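Local coordinates for protein prophenoloxidase b (Marsupenaeus japonicus, PDB 3WKY) that is the zymogen of a type 3 copper phenoloxidase, which once activated probably hydroxylates monophenols and oxidises o-diphenols at a dinuclear copper site, at residues F394-H397 with K398-N402; V294-L297 with E298-T302; M518-A521 with S522-Y526. All blocks are in the same frame, centred on the assembly; numbering follows the deposited sequence.

Contact 1. Residues F394-H397 with K398-N402. With CUO (Cu2-o2 cluster), chain J.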
ATOM      1  N   PHE A 394       5.620 -22.902  15.440  1.00 12.85           N
ATOM      2  CA  PHE A 394       6.300 -22.240  16.543  1.00 15.07           C
ATOM      3  C   PHE A 394       6.006 -20.745  16.584  1.00 14.43           C
ATOM      4  O   PHE A 394       6.042 -20.133  17.644  1.00 13.18           O
ATOM      5  CB  PHE A 394       7.791 -22.570  16.526  1.00 14.37           C
ATOM      6  CG  PHE A 394       8.067 -24.010  16.845  1.00 13.45           C
ATOM      7  CD1 PHE A 394       8.252 -24.418  18.166  1.00 14.49           C
ATOM      8  CD2 PHE A 394       8.088 -24.968  15.834  1.00 14.47           C
ATOM      9  CE1 PHE A 394       8.470 -25.765  18.473  1.00 14.52           C
ATOM     10  CE2 PHE A 394       8.305 -26.309  16.125  1.00 16.56           C
ATOM     11  CZ  PHE A 394       8.511 -26.706  17.450  1.00 13.50           C
ATOM     12  N   ARG A 395       5.671 -20.158  15.442  1.00 13.95           N
ATOM     13  CA  ARG A 395       5.216 -18.780  15.466  1.00 14.15           C
ATOM     14  C   ARG A 395       3.836 -18.706  16.126  1.00 13.13           C
ATOM     15  O   ARG A 395       3.554 -17.781  16.889  1.00 13.69           O
ATOM     16  CB  ARG A 395       5.174 -18.198  14.036  1.00 11.50           C
ATOM     17  CG  ARG A 395       6.553 -18.156  13.342  1.00 16.62           C
ATOM     18  CD  ARG A 395       6.579 -17.080  12.225  1.00 11.62           C
ATOM     19  NE  ARG A 395       6.270 -15.765  12.796  1.00 13.45           N
ATOM     20  CZ  ARG A 395       5.766 -14.739  12.118  1.00 18.90           C
ATOM     21  NH1 ARG A 395       5.488 -14.859  10.820  1.00 17.78           N
ATOM     22  NH2 ARG A 395       5.520 -13.593  12.748  1.00 14.37           N
ATOM     23  N   TRP A 396       2.976 -19.678  15.824  1.00 12.96           N
ATOM     24  CA  TRP A 396       1.652 -19.722  16.434  1.00 13.12           C
ATOM     25  C   TRP A 396       1.783 -19.972  17.939  1.00 14.72           C
ATOM     26  O   TRP A 396       1.127 -19.318  18.756  1.00 13.23           O
ATOM     27  CB  TRP A 396       0.793 -20.805  15.767  1.00 10.70           C
ATOM     28  CG  TRP A 396      -0.628 -20.809  16.245  1.00 11.99           C
ATOM     29  CD1 TRP A 396      -1.276 -21.836  16.890  1.00 15.82           C
ATOM     30  CD2 TRP A 396      -1.583 -19.732  16.141  1.00 12.39           C
ATOM     31  NE1 TRP A 396      -2.573 -21.468  17.177  1.00 17.62           N
ATOM     32  CE2 TRP A 396      -2.788 -20.188  16.733  1.00 14.16           C
ATOM     33  CE3 TRP A 396      -1.542 -18.443  15.590  1.00 16.57           C
ATOM     34  CZ2 TRP A 396      -3.937 -19.382  16.823  1.00 14.21           C
ATOM     35  CZ3 TRP A 396      -2.700 -17.642  15.660  1.00 16.51           C
ATOM     36  CH2 TRP A 396      -3.881 -18.123  16.265  1.00 15.68           C
ATOM     37  N   HIS A 397       2.652 -20.898  18.313  1.00 13.01           N
ATOM     38  CA  HIS A 397       2.822 -21.181  19.736  1.00 14.71           C
ATOM     39  C   HIS A 397       3.596 -20.147  20.519  1.00 15.79           C
ATOM     40  O   HIS A 397       3.433 -20.050  21.736  1.00 15.36           O
ATOM     41  CB  HIS A 397       3.311 -22.609  19.991  1.00 13.67           C
ATOM     42  CG  HIS A 397       2.171 -23.555  20.049  1.00 14.85           C
ATOM     43  ND1 HIS A 397       1.398 -23.696  21.177  1.00 16.07           N
ATOM     44  CD2 HIS A 397       1.558 -24.264  19.072  1.00 15.11           C
ATOM     45  CE1 HIS A 397       0.390 -24.513  20.918  1.00 19.27           C
ATOM     46  NE2 HIS A 397       0.472 -24.865  19.650  1.00 17.51           N
ATOM     47  N   LYS A 398       4.427 -19.366  19.837  1.00 13.02           N
ATOM     48  CA  LYS A 398       5.015 -18.212  20.502  1.00 15.85           C
ATOM     49  C   LYS A 398       3.912 -17.186  20.806  1.00 12.70           C
ATOM     50  O   LYS A 398       3.908 -16.590  21.876  1.00 14.91           O
ATOM     51  CB  LYS A 398       6.152 -17.592  19.677  1.00 15.45           C
ATOM     52  CG  LYS A 398       6.826 -16.400  20.372  1.00 10.79           C
ATOM     53  CD  LYS A 398       7.653 -16.851  21.606  1.00 11.89           C
ATOM     54  CE  LYS A 398       8.244 -15.636  22.305  1.00 16.60           C
ATOM     55  NZ  LYS A 398       9.276 -16.027  23.330  1.00 19.03           N
ATOM     56  N   PHE A 399       2.969 -16.987  19.884  1.00 12.60           N
ATOM     57  CA  PHE A 399       1.814 -16.131  20.187  1.00 12.13           C
ATOM     58  C   PHE A 399       1.049 -16.669  21.397  1.00 15.43           C
ATOM     59  O   PHE A 399       0.718 -15.927  22.332  1.00 14.50           O
ATOM     60  CB  PHE A 399       0.867 -16.023  18.981  1.00 12.95           C
ATOM     61  CG  PHE A 399      -0.556 -15.674  19.361  1.00 13.84           C
ATOM     62  CD1 PHE A 399      -0.857 -14.445  19.925  1.00 14.94           C
ATOM     63  CD2 PHE A 399      -1.587 -16.581  19.147  1.00 15.25           C
ATOM     64  CE1 PHE A 399      -2.168 -14.123  20.296  1.00 15.53           C
ATOM     65  CE2 PHE A 399      -2.887 -16.275  19.499  1.00 15.68           C
ATOM     66  CZ  PHE A 399      -3.185 -15.048  20.078  1.00 17.01           C
ATOM     67  N   ILE A 400       0.763 -17.966  21.370  1.00 13.67           N
ATOM     68  CA  ILE A 400       0.039 -18.598  22.468  1.00 12.49           C
ATOM     69  C   ILE A 400       0.815 -18.446  23.780  1.00 13.96           C
ATOM     70  O   ILE A 400       0.237 -18.082  24.819  1.00 14.17           O
ATOM     71  CB  ILE A 400      -0.260 -20.084  22.149  1.00 13.25           C
ATOM     72  CG1 ILE A 400      -1.253 -20.173  20.974  1.00 13.97           C
ATOM     73  CG2 ILE A 400      -0.834 -20.796  23.370  1.00 13.22           C
ATOM     74  CD1 ILE A 400      -2.613 -19.506  21.261  1.00 15.14           C
ATOM     75  N   ASP A 401       2.124 -18.670  23.739  1.00 13.35           N
ATOM     76  CA  ASP A 401       2.910 -18.538  24.969  1.00 16.45           C
ATOM     77  C   ASP A 401       2.919 -17.080  25.445  1.00 16.08           C
ATOM     78  O   ASP A 401       2.967 -16.806  26.652  1.00 14.60           O
ATOM     79  CB  ASP A 401       4.337 -19.035  24.765  1.00 11.87           C
ATOM     80  CG  ASP A 401       5.070 -19.240  26.081  1.00 19.46           C
ATOM     81  OD1 ASP A 401       4.655 -20.127  26.857  1.00 20.40           O
ATOM     82  OD2 ASP A 401       6.047 -18.516  26.349  1.00 20.07           O
ATOM     83  N   ASN A 402       2.892 -16.147  24.496  1.00 14.36           N
ATOM     84  CA  ASN A 402       2.796 -14.727  24.832  1.00 12.92           C
ATOM     85  C   ASN A 402       1.520 -14.397  25.592  1.00 15.98           C
ATOM     86  O   ASN A 402       1.535 -13.548  26.485  1.00 15.51           O
ATOM     87  CB  ASN A 402       2.867 -13.845  23.560  1.00 14.44           C
ATOM     88  CG  ASN A 402       4.279 -13.674  23.038  1.00 17.20           C
ATOM     89  OD1 ASN A 402       5.262 -14.027  23.710  1.00 17.13           O
ATOM     90  ND2 ASN A 402       4.394 -13.097  21.831  1.00 15.21           N
TER
HETATM   91 CU1  CUO J 708       0.031 -28.900  20.614  1.00 26.47          CU
HETATM   92 CU2  CUO J 708      -1.187 -26.021  18.826  1.00 20.77          CU
HETATM   93  O1  CUO J 708      -1.374 -27.646  19.946  1.00 34.54           O
HETATM   94  O2  CUO J 708      -0.527 -28.086  18.589  1.00 28.87           O
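Trp396 and Phe399 both set CG anti to the backbone N (chi1 -174° and 156°), and this swings the two rings out side by side from one flank of helix 391-409. That helix belongs to the di-copper domain of the type 3 copper proteins and carries His397, a ligand of the copper-oxygen cluster. Phe399 CD2 sits over one face of the indole, out toward its rim, 3.8 Å from Trp396 CZ3. The ring planes are inclined at 45°, with centroids 5.1 Å apart. Ile400 CG1 covers the same indole face farther along, while Ile400 CB lies 4.1 Å from His397 ND1, approaching that ring obliquely. Main-chain i to i+4 bonds join the same residues, including Ile400 N to Trp396 O (3.0 Å) and Asp401 N to His397 O (2.8 Å). Trp396 NE1 is satisfied by the carbonyl of His357, another copper ligand, so the indole ties the two ligand helices together. His226 stacks on the His397 ring. His357 and His361 complete the histidine set at one copper, CU2, which His397 NE2 binds at 2.2 Å.

Contact 2. Residues V294-L297 with E298-T302; sequences VSQL and EMWRT
The first turns of helix 294-310, in the copper-containing domain, pack the Trp300 indole back against the preceding turn. Gln296 and Trp300 run side by side. The extended glutamine chain lays CG over the six-membered ring, 4.1 Å from its centroid and 25° off the normal, a CH-pi contact. Beyond it the amide follows the ring at a shallow 26° between planes, with NE2 3.7 Å from Trp300 CZ2. Leu297 reaches the neighbouring part of the indole, where Leu297 CD1 is 3.5 Å from Trp300 CZ3. Trp300 CG is anti to the carbonyl carbon (chi1 -68°), which folds the ring back over the main chain until Gln296 O lies above its face. The same oxygen accepts Trp300 N at 3.0 Å in a nearly straight bond. Helix 356-365 touches the indole through Ile356 and Leu359, and Leu288 of a second subunit also packs on it.

Glu298 follows another line of the helix: Glu298 CG comes 3.3 Å from Val294 O, and OE1 comes 3.4 Å from Ser295 CA. OE1 also forms a salt bridge with Arg252. Ser295 OG bonds Asp282 of the second subunit, and Gln296 OE1 accepts from Asn292 ND2 and Tyr293 N. With OE1 held by Asn292 and Tyr293, the glutamine meets the indole through CG and the flat of its amide, so the attraction is probably mostly dispersive.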
ATOM      1  N   VAL A 294     -11.268 -14.079  10.636  1.00 12.08           N
ATOM      2  CA  VAL A 294     -10.099 -13.523  11.329  1.00 11.51           C
ATOM      3  C   VAL A 294     -10.528 -12.523  12.403  1.00 13.87           C
ATOM      4  O   VAL A 294     -10.032 -12.556  13.537  1.00 13.28           O
ATOM      5  CB  VAL A 294      -9.100 -12.857  10.331  1.00 13.99           C
ATOM      6  CG1 VAL A 294      -7.938 -12.177  11.090  1.00 13.14           C
ATOM      7  CG2 VAL A 294      -8.554 -13.881   9.329  1.00 12.96           C
ATOM      8  N   SER A 295     -11.490 -11.657  12.086  1.00 11.35           N
ATOM      9  CA  SER A 295     -11.859 -10.629  13.067  1.00 12.62           C
ATOM     10  C   SER A 295     -12.662 -11.224  14.221  1.00 14.22           C
ATOM     11  O   SER A 295     -12.727 -10.647  15.299  1.00 15.68           O
ATOM     12  CB  SER A 295     -12.637  -9.495  12.413  1.00 13.53           C
ATOM     13  OG  SER A 295     -13.923  -9.946  12.039  1.00 17.21           O
ATOM     14  N   GLN A 296     -13.263 -12.386  13.986  1.00 14.90           N
ATOM     15  CA  GLN A 296     -13.912 -13.155  15.042  1.00 12.98           C
ATOM     16  C   GLN A 296     -12.862 -13.634  16.054  1.00 13.65           C
ATOM     17  O   GLN A 296     -12.994 -13.397  17.269  1.00 14.88           O
ATOM     18  CB  GLN A 296     -14.646 -14.339  14.408  1.00 16.23           C
ATOM     19  CG  GLN A 296     -15.409 -15.241  15.381  1.00 16.41           C
ATOM     20  CD  GLN A 296     -15.967 -16.457  14.661  1.00 21.38           C
ATOM     21  OE1 GLN A 296     -15.330 -16.988  13.744  1.00 16.82           O
ATOM     22  NE2 GLN A 296     -17.166 -16.894  15.051  1.00 17.45           N
ATOM     23  N   LEU A 297     -11.807 -14.275  15.557  1.00 14.45           N
ATOM     24  CA  LEU A 297     -10.692 -14.687  16.426  1.00 15.33           C
ATOM     25  C   LEU A 297     -10.060 -13.482  17.122  1.00 16.08           C
ATOM     26  O   LEU A 297      -9.649 -13.562  18.286  1.00 13.60           O
ATOM     27  CB  LEU A 297      -9.611 -15.454  15.640  1.00 14.06           C
ATOM     28  CG  LEU A 297      -9.811 -16.970  15.470  1.00 15.26           C
ATOM     29  CD1 LEU A 297     -11.081 -17.266  14.662  1.00 16.32           C
ATOM     30  CD2 LEU A 297      -8.590 -17.616  14.805  1.00 17.75           C
ATOM     31  N   GLU A 298      -9.973 -12.363  16.412  1.00 13.63           N
ATOM     32  CA  GLU A 298      -9.433 -11.140  17.011  1.00 15.99           C
ATOM     33  C   GLU A 298     -10.282 -10.630  18.155  1.00 13.19           C
ATOM     34  O   GLU A 298      -9.757 -10.158  19.171  1.00 14.04           O
ATOM     35  CB  GLU A 298      -9.253 -10.051  15.952  1.00 13.36           C
ATOM     36  CG  GLU A 298      -8.110 -10.378  15.011  1.00 13.62           C
ATOM     37  CD  GLU A 298      -8.005  -9.420  13.852  1.00 21.71           C
ATOM     38  OE1 GLU A 298      -9.023  -8.767  13.520  1.00 19.62           O
ATOM     39  OE2 GLU A 298      -6.904  -9.347  13.259  1.00 19.77           O
ATOM     40  N   MET A 299     -11.595 -10.735  18.017  1.00 12.11           N
ATOM     41  CA  MET A 299     -12.460 -10.291  19.111  1.00 12.14           C
ATOM     42  C   MET A 299     -12.414 -11.247  20.313  1.00 13.52           C
ATOM     43  O   MET A 299     -12.419 -10.799  21.467  1.00 14.25           O
ATOM     44  CB  MET A 299     -13.900 -10.056  18.649  1.00 15.56           C
ATOM     45  CG  MET A 299     -14.741  -9.362  19.740  1.00 18.91           C
ATOM     46  SD  MET A 299     -14.084  -7.745  20.232  1.00 18.23           S
ATOM     47  CE  MET A 299     -14.504  -6.809  18.740  1.00 16.28           C
ATOM     48  N   TRP A 300     -12.335 -12.549  20.054  1.00 12.58           N
ATOM     49  CA  TRP A 300     -12.085 -13.498  21.147  1.00 14.41           C
ATOM     50  C   TRP A 300     -10.807 -13.117  21.883  1.00 16.85           C
ATOM     51  O   TRP A 300     -10.751 -13.137  23.117  1.00 15.25           O
ATOM     52  CB  TRP A 300     -11.925 -14.921  20.616  1.00 14.79           C
ATOM     53  CG  TRP A 300     -13.183 -15.528  20.039  1.00 13.89           C
ATOM     54  CD1 TRP A 300     -14.458 -15.206  20.350  1.00 14.12           C
ATOM     55  CD2 TRP A 300     -13.251 -16.599  19.087  1.00 12.74           C
ATOM     56  NE1 TRP A 300     -15.334 -15.994  19.628  1.00 16.39           N
ATOM     57  CE2 TRP A 300     -14.611 -16.861  18.850  1.00 15.12           C
ATOM     58  CE3 TRP A 300     -12.288 -17.357  18.406  1.00 13.90           C
ATOM     59  CZ2 TRP A 300     -15.038 -17.854  17.967  1.00 17.29           C
ATOM     60  CZ3 TRP A 300     -12.714 -18.345  17.532  1.00 17.89           C
ATOM     61  CH2 TRP A 300     -14.078 -18.581  17.318  1.00 17.12           C
ATOM     62  N   ARG A 301      -9.769 -12.785  21.126  1.00 12.59           N
ATOM     63  CA  ARG A 301      -8.492 -12.390  21.708  1.00 13.91           C
ATOM     64  C   ARG A 301      -8.631 -11.114  22.542  1.00 13.92           C
ATOM     65  O   ARG A 301      -8.106 -11.019  23.661  1.00 14.54           O
ATOM     66  CB  ARG A 301      -7.445 -12.178  20.604  1.00 15.94           C
ATOM     67  CG  ARG A 301      -6.071 -11.779  21.149  1.00 16.04           C
ATOM     68  CD  ARG A 301      -5.021 -11.780  20.039  1.00 18.94           C
ATOM     69  NE  ARG A 301      -5.307 -10.774  19.014  1.00 19.07           N
ATOM     70  CZ  ARG A 301      -4.581 -10.623  17.902  1.00 20.94           C
ATOM     71  NH1 ARG A 301      -3.534 -11.403  17.671  1.00 21.73           N
ATOM     72  NH2 ARG A 301      -4.888  -9.676  17.038  1.00 19.82           N
ATOM     73  N   THR A 302      -9.330 -10.132  21.983  1.00 14.77           N
ATOM     74  CA  THR A 302      -9.605  -8.885  22.700  1.00 17.09           C
ATOM     75  C   THR A 302     -10.324  -9.163  24.028  1.00 17.68           C
ATOM     76  O   THR A 302      -9.948  -8.620  25.084  1.00 16.18           O
ATOM     77  CB  THR A 302     -10.450  -7.945  21.824  1.00 16.44           C
ATOM     78  OG1 THR A 302      -9.675  -7.554  20.679  1.00 18.05           O
ATOM     79  CG2 THR A 302     -10.879  -6.702  22.598  1.00 16.18           C
TER

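Contact 3. Residues M518-A521 with S522-Y526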
ATOM      1  N   MET A 518      21.116 -12.281  29.266  1.00 22.36           N
ATOM      2  CA  MET A 518      19.689 -12.120  29.479  1.00 22.18           C
ATOM      3  C   MET A 518      19.387 -11.838  30.948  1.00 22.94           C
ATOM      4  O   MET A 518      19.919 -12.508  31.842  1.00 22.89           O
ATOM      5  CB  MET A 518      18.931 -13.340  28.955  1.00 18.72           C
ATOM      6  CG  MET A 518      18.899 -13.382  27.429  1.00 20.93           C
ATOM      7  SD  MET A 518      17.684 -14.560  26.816  1.00 23.41           S
ATOM      8  CE  MET A 518      18.610 -16.101  26.864  1.00 20.68           C
ATOM      9  N   ASN A 519      18.573 -10.815  31.193  1.00 19.52           N
ATOM     10  CA  ASN A 519      18.152 -10.489  32.552  1.00 24.03           C
ATOM     11  C   ASN A 519      17.064 -11.448  33.033  1.00 24.24           C
ATOM     12  O   ASN A 519      16.640 -12.324  32.276  1.00 19.23           O
ATOM     13  CB  ASN A 519      17.728  -9.016  32.682  1.00 19.06           C
ATOM     14  CG  ASN A 519      16.486  -8.663  31.858  1.00 25.36           C
ATOM     15  OD1 ASN A 519      15.811  -9.526  31.289  1.00 24.56           O
ATOM     16  ND2 ASN A 519      16.170  -7.370  31.816  1.00 26.80           N
ATOM     17  N   TYR A 520      16.632 -11.295  34.282  1.00 21.04           N
ATOM     18  CA  TYR A 520      15.597 -12.153  34.846  1.00 20.76           C
ATOM     19  C   TYR A 520      14.325 -12.147  33.994  1.00 20.62           C
ATOM     20  O   TYR A 520      13.762 -13.202  33.708  1.00 17.32           O
ATOM     21  CB  TYR A 520      15.272 -11.745  36.293  1.00 17.95           C
ATOM     22  CG  TYR A 520      14.195 -12.592  36.940  1.00 17.25           C
ATOM     23  CD1 TYR A 520      12.849 -12.350  36.704  1.00 17.07           C
ATOM     24  CD2 TYR A 520      14.531 -13.645  37.802  1.00 20.16           C
ATOM     25  CE1 TYR A 520      11.864 -13.126  37.287  1.00 18.50           C
ATOM     26  CE2 TYR A 520      13.550 -14.431  38.389  1.00 20.09           C
ATOM     27  CZ  TYR A 520      12.224 -14.169  38.129  1.00 19.84           C
ATOM     28  OH  TYR A 520      11.234 -14.930  38.712  1.00 19.59           O
ATOM     29  N   ALA A 521      13.857 -10.961  33.621  1.00 19.43           N
ATOM     30  CA  ALA A 521      12.616 -10.845  32.848  1.00 19.55           C
ATOM     31  C   ALA A 521      12.665 -11.598  31.513  1.00 17.35           C
ATOM     32  O   ALA A 521      11.685 -12.243  31.117  1.00 18.10           O
ATOM     33  CB  ALA A 521      12.264  -9.372  32.625  1.00 20.35           C
ATOM     34  N   SER A 522      13.791 -11.506  30.817  1.00 16.85           N
ATOM     35  CA  SER A 522      13.942 -12.184  29.531  1.00 21.35           C
ATOM     36  C   SER A 522      14.075 -13.688  29.704  1.00 24.35           C
ATOM     37  O   SER A 522      13.583 -14.456  28.880  1.00 18.91           O
ATOM     38  CB  SER A 522      15.158 -11.644  28.772  1.00 20.05           C
ATOM     39  OG  SER A 522      15.016 -10.254  28.536  1.00 23.08           O
ATOM     40  N   LEU A 523      14.747 -14.110  30.776  1.00 16.61           N
ATOM     41  CA  LEU A 523      14.943 -15.534  31.016  1.00 17.08           C
ATOM     42  C   LEU A 523      13.641 -16.272  31.299  1.00 17.56           C
ATOM     43  O   LEU A 523      13.547 -17.472  31.052  1.00 17.11           O
ATOM     44  CB  LEU A 523      15.944 -15.755  32.169  1.00 15.44           C
ATOM     45  CG  LEU A 523      17.398 -15.416  31.837  1.00 14.85           C
ATOM     46  CD1 LEU A 523      18.268 -15.453  33.120  1.00 17.17           C
ATOM     47  CD2 LEU A 523      17.942 -16.396  30.825  1.00 18.80           C
ATOM     48  N   LEU A 524      12.637 -15.572  31.825  1.00 16.02           N
ATOM     49  CA  LEU A 524      11.327 -16.193  32.047  1.00 20.36           C
ATOM     50  C   LEU A 524      10.773 -16.859  30.787  1.00 20.10           C
ATOM     51  O   LEU A 524      10.041 -17.844  30.867  1.00 17.18           O
ATOM     52  CB  LEU A 524      10.299 -15.174  32.536  1.00 20.63           C
ATOM     53  CG  LEU A 524      10.485 -14.559  33.918  1.00 23.64           C
ATOM     54  CD1 LEU A 524       9.358 -13.574  34.201  1.00 18.25           C
ATOM     55  CD2 LEU A 524      10.524 -15.648  34.992  1.00 20.68           C
ATOM     56  N   ARG A 525      11.124 -16.333  29.620  1.00 15.61           N
ATOM     57  CA  ARG A 525      10.545 -16.867  28.388  1.00 15.87           C
ATOM     58  C   ARG A 525      11.317 -18.106  27.937  1.00 20.40           C
ATOM     59  O   ARG A 525      10.913 -18.772  26.978  1.00 19.70           O
ATOM     60  CB  ARG A 525      10.560 -15.817  27.268  1.00 18.40           C
ATOM     61  CG  ARG A 525      10.025 -14.430  27.673  1.00 17.17           C
ATOM     62  CD  ARG A 525       8.604 -14.481  28.276  1.00 16.07           C
ATOM     63  NE  ARG A 525       7.671 -15.305  27.501  1.00 16.62           N
ATOM     64  CZ  ARG A 525       7.030 -14.889  26.406  1.00 20.06           C
ATOM     65  NH1 ARG A 525       7.248 -13.666  25.930  1.00 16.68           N
ATOM     66  NH2 ARG A 525       6.187 -15.703  25.777  1.00 16.44           N
ATOM     67  N   TYR A 526      12.428 -18.399  28.620  1.00 14.90           N
ATOM     68  CA  TYR A 526      13.327 -19.489  28.219  1.00 18.46           C
ATOM     69  C   TYR A 526      13.374 -20.716  29.143  1.00 19.36           C
ATOM     70  O   TYR A 526      13.688 -21.797  28.672  1.00 18.75           O
ATOM     71  CB  TYR A 526      14.769 -18.983  28.030  1.00 17.19           C
ATOM     72  CG  TYR A 526      15.046 -18.338  26.682  1.00 20.19           C
ATOM     73  CD1 TYR A 526      15.486 -19.096  25.606  1.00 19.66           C
ATOM     74  CD2 TYR A 526      14.880 -16.968  26.493  1.00 19.07           C
ATOM     75  CE1 TYR A 526      15.746 -18.507  24.363  1.00 18.94           C
ATOM     76  CE2 TYR A 526      15.134 -16.372  25.256  1.00 22.53           C
ATOM     77  CZ  TYR A 526      15.576 -17.144  24.207  1.00 25.22           C
ATOM     78  OH  TYR A 526      15.837 -16.562  22.984  1.00 24.77           O
TER
HETATM   79  O   HOH W   1      17.685  -9.314  28.810  1.00 26.29           O
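Met518 CE lies over one face of the Tyr526 ring, 4.0 Å from the centroid and 17° off the normal, while Ser522 O lies at the edge of that ring, in its plane. The sulfur approaches more obliquely, with SD 3.5 Å from Tyr526 CE2, making a Met-aromatic contact. The methionine chain bends at its last torsion (chi3 -84°), which turns the methyl in over the ring, and the two side chains cross at about a right angle. Tyr520 presents its ring obliquely to Leu524, and Leu524 CD2 comes 3.7 Å from Tyr520 CE1; the tyrosine hydroxyl is bonded to Arg638 O.

The turn that carries Tyr520 is helix 520-523, a single short turn in the Ig-like domain, with Asn519 as its N-cap. With CG held between the backbone N and the carbonyl carbon (chi1 65°), OD1 folds back to accept Ser522 N at 2.9 Å, while Asn519 O takes Leu523 N. Met518 CB meets Leu523 CD2 at 3.7 Å, and Ala508 of strand 501-509 touches both Leu523 and Tyr526. One water bridges the start of the turn, accepting from Asn519 N at 3.0 Å and donating to Ser522 OG at 2.8 Å.

In the fold
From the N terminus the contacts come in series, 294-302 first, then 394-402, then 518-526. Each stays within one short run of chain, so none closes a long loop and none nests with or crosses another. Contacts 1 and 2 share the copper-containing domain, their centres about 16 Å apart, and meet where Phe399 CE1 packs on Arg301 CD at 3.7 Å. Contact 3 sits in the Ig-like domain and reaches back through Arg525, whose NH2 lies 2.9 Å from Asp401 OD2 in a salt bridge and probably bonds Asn402 OD1. Helix 391-409 is thus the middle member, touching both helix 294-310 and the Ig-like domain. Contacts 2 and 3 do not touch.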